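PDB 2HKV: hypothetical protein from Exiguobacterium sibiricum, which is of unknown function but is a putative helical-bundle member of the DinB family and carries a bound nickel ion. Local coordinates for residues A[75-79]-A[80-84]. Numbering follows the deposited sequence.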
ATOM      1  N   VAL A  75      11.597   7.453  20.941  1.00 42.12           N
ATOM      2  CA  VAL A  75      12.905   7.997  20.560  1.00 41.98           C
ATOM      3  C   VAL A  75      12.664   9.040  19.451  1.00 39.16           C
ATOM      4  O   VAL A  75      12.050   8.743  18.437  1.00 37.04           O
ATOM      5  CB  VAL A  75      13.947   6.899  20.197  1.00 43.50           C
ATOM      6  CG1 VAL A  75      15.186   7.522  19.572  1.00 43.48           C
ATOM      7  CG2 VAL A  75      14.376   6.156  21.470  1.00 37.93           C
ATOM      8  N   PRO A  76      13.058  10.298  19.692  1.00 38.58           N
ATOM      9  CA  PRO A  76      12.715  11.351  18.743  1.00 38.99           C
ATOM     10  C   PRO A  76      13.459  11.246  17.403  1.00 38.98           C
ATOM     11  O   PRO A  76      14.645  10.984  17.372  1.00 38.80           O
ATOM     12  CB  PRO A  76      13.110  12.637  19.474  1.00 39.17           C
ATOM     13  CG  PRO A  76      14.073  12.224  20.511  1.00 42.36           C
ATOM     14  CD  PRO A  76      13.811  10.806  20.851  1.00 37.34           C
ATOM     15  N   VAL A  77      12.739  11.436  16.312  1.00 39.85           N
ATOM     16  CA  VAL A  77      13.366  11.509  14.999  1.00 40.36           C
ATOM     17  C   VAL A  77      13.157  12.910  14.492  1.00 41.95           C
ATOM     18  O   VAL A  77      12.066  13.272  14.086  1.00 42.30           O
ATOM     19  CB  VAL A  77      12.813  10.496  14.021  1.00 38.82           C
ATOM     20  CG1 VAL A  77      13.620  10.547  12.743  1.00 35.15           C
ATOM     21  CG2 VAL A  77      12.892   9.106  14.594  1.00 32.25           C
ATOM     22  N   LEU A  78      14.210  13.714  14.559  1.00 42.09           N
ATOM     23  CA  LEU A  78      14.133  15.091  14.109  1.00 43.72           C
ATOM     24  C   LEU A  78      14.095  15.150  12.578  1.00 42.89           C
ATOM     25  O   LEU A  78      14.601  14.238  11.914  1.00 41.15           O
ATOM     26  CB  LEU A  78      15.313  15.885  14.666  1.00 45.22           C
ATOM     27  CG  LEU A  78      15.393  15.964  16.191  1.00 46.54           C
ATOM     28  CD1 LEU A  78      16.715  16.631  16.592  1.00 47.95           C
ATOM     29  CD2 LEU A  78      14.181  16.718  16.764  1.00 41.30           C
ATOM     30  N   PRO A  79      13.476  16.197  12.009  1.00 41.56           N
ATOM     31  CA  PRO A  79      13.308  16.267  10.559  1.00 43.80           C
ATOM     32  C   PRO A  79      14.576  15.994   9.739  1.00 44.80           C
ATOM     33  O   PRO A  79      14.505  15.359   8.682  1.00 44.65           O
ATOM     34  CB  PRO A  79      12.823  17.693  10.349  1.00 44.23           C
ATOM     35  CG  PRO A  79      12.097  18.011  11.599  1.00 43.02           C
ATOM     36  CD  PRO A  79      12.877  17.359  12.676  1.00 43.26           C
ATOM     37  N   GLU A  80      15.722  16.435  10.235  1.00 43.26           N
ATOM     38  CA  GLU A  80      16.997  16.252   9.536  1.00 44.69           C
ATOM     39  C   GLU A  80      17.556  14.826   9.627  1.00 43.46           C
ATOM     40  O   GLU A  80      18.462  14.473   8.887  1.00 42.56           O
ATOM     41  CB  GLU A  80      18.036  17.281  10.030  1.00 46.03           C
ATOM     42  CG  GLU A  80      18.383  17.189  11.524  1.00 51.76           C
ATOM     43  CD  GLU A  80      17.572  18.146  12.432  1.00 61.71           C
ATOM     44  OE1 GLU A  80      16.348  18.365  12.200  1.00 60.84           O
ATOM     45  OE2 GLU A  80      18.181  18.663  13.404  1.00 58.62           O
ATOM     46  N   GLN A  81      17.026  14.003  10.530  1.00 44.66           N
ATOM     47  CA  GLN A  81      17.466  12.602  10.637  1.00 44.68           C
ATOM     48  C   GLN A  81      16.517  11.602   9.956  1.00 43.79           C
ATOM     49  O   GLN A  81      16.763  10.406   9.976  1.00 43.00           O
ATOM     50  CB  GLN A  81      17.597  12.211  12.094  1.00 43.82           C
ATOM     51  CG  GLN A  81      18.546  13.084  12.884  1.00 47.56           C
ATOM     52  CD  GLN A  81      18.204  13.135  14.371  1.00 49.86           C
ATOM     53  OE1 GLN A  81      17.053  12.907  14.786  1.00 47.77           O
ATOM     54  NE2 GLN A  81      19.210  13.459  15.185  1.00 59.13           N
ATOM     55  N   LEU A  82      15.444  12.102   9.355  1.00 43.24           N
ATOM     56  CA  LEU A  82      14.385  11.237   8.818  1.00 41.15           C
ATOM     57  C   LEU A  82      14.895  10.290   7.775  1.00 38.96           C
ATOM     58  O   LEU A  82      14.592   9.097   7.832  1.00 39.63           O
ATOM     59  CB  LEU A  82      13.203  12.056   8.280  1.00 36.03           C
ATOM     60  CG  LEU A  82      12.222  12.492   9.361  1.00 39.04           C
ATOM     61  CD1 LEU A  82      11.201  13.424   8.777  1.00 37.69           C
ATOM     62  CD2 LEU A  82      11.542  11.260   9.954  1.00 40.37           C
ATOM     63  N   VAL A  83      15.661  10.782   6.809  1.00 42.19           N
ATOM     64  CA  VAL A  83      16.169   9.880   5.771  1.00 39.77           C
ATOM     65  C   VAL A  83      17.083   8.840   6.393  1.00 40.15           C
ATOM     66  O   VAL A  83      16.976   7.651   6.082  1.00 41.14           O
ATOM     67  CB  VAL A  83      16.869  10.615   4.616  1.00 41.70           C
ATOM     68  CG1 VAL A  83      17.578   9.603   3.691  1.00 41.26           C
ATOM     69  CG2 VAL A  83      15.855  11.425   3.842  1.00 46.44           C
ATOM     70  N   ASP A  84      17.990   9.282   7.255  1.00 41.05           N
ATOM     71  CA  ASP A  84      18.913   8.381   7.941  1.00 40.96           C
ATOM     72  C   ASP A  84      18.149   7.301   8.662  1.00 37.58           C
ATOM     73  O   ASP A  84      18.562   6.147   8.661  1.00 33.78           O
ATOM     74  CB  ASP A  84      19.775   9.133   8.955  1.00 42.60           C
ATOM     75  CG  ASP A  84      20.887   9.954   8.304  1.00 56.71           C
ATOM     76  OD1 ASP A  84      21.103   9.813   7.067  1.00 72.04           O
ATOM     77  OD2 ASP A  84      21.554  10.736   9.036  1.00 64.36           O
TER
HETATM   78  O   HOH W   1      16.708  13.582   6.791  1.00 64.71           O
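L78 and Q81 grip each other twice where the loop after helix 66-73 turns into helix 82-98. The backbone N of L78 donates to OE1 of Q81 at 3.0 Å, the donor tilted 29° from the carboxamide's carbonyl plane, while the backbone N of Q81 returns a 2.8 Å bond to O of L78. The first of these resembles only the side-chain half of a capping box; the second closes a turn. Q81 reaches back because its CG lies beside its own N (chi1 -57°) and the chain runs extended from there, setting OE1 3.5 Å from CB of L78. The carboxylate of E80 folds back as well, its OE1 3.6 Å from CD of P79. Behind this polar turn, CG1 of V77 meets CD2 of L82 at 3.6 Å, and CD1 of L82 lies near CA of P79. L82 continues inward onto I24 of helix 4-26 and A47, V48 and A51 of helix 43-61; with only an alanine at L82, CG1 of V77 is likely to lose its partner and a gap to open against I24 and A51. The hydroxyl of Y44, on helix 43-61, hydrogen-bonds to O of V77 and ties the loop to the bundle. At the first turn, a water accepts from N of V83 at 3.0 Å. The contact thus joins a turn leading into helix 82-98, its L78 N-H satisfied by the amide oxygen of Q81, to apolar V77 and L82 side chains, the latter packed against helices 4-26 and 43-61.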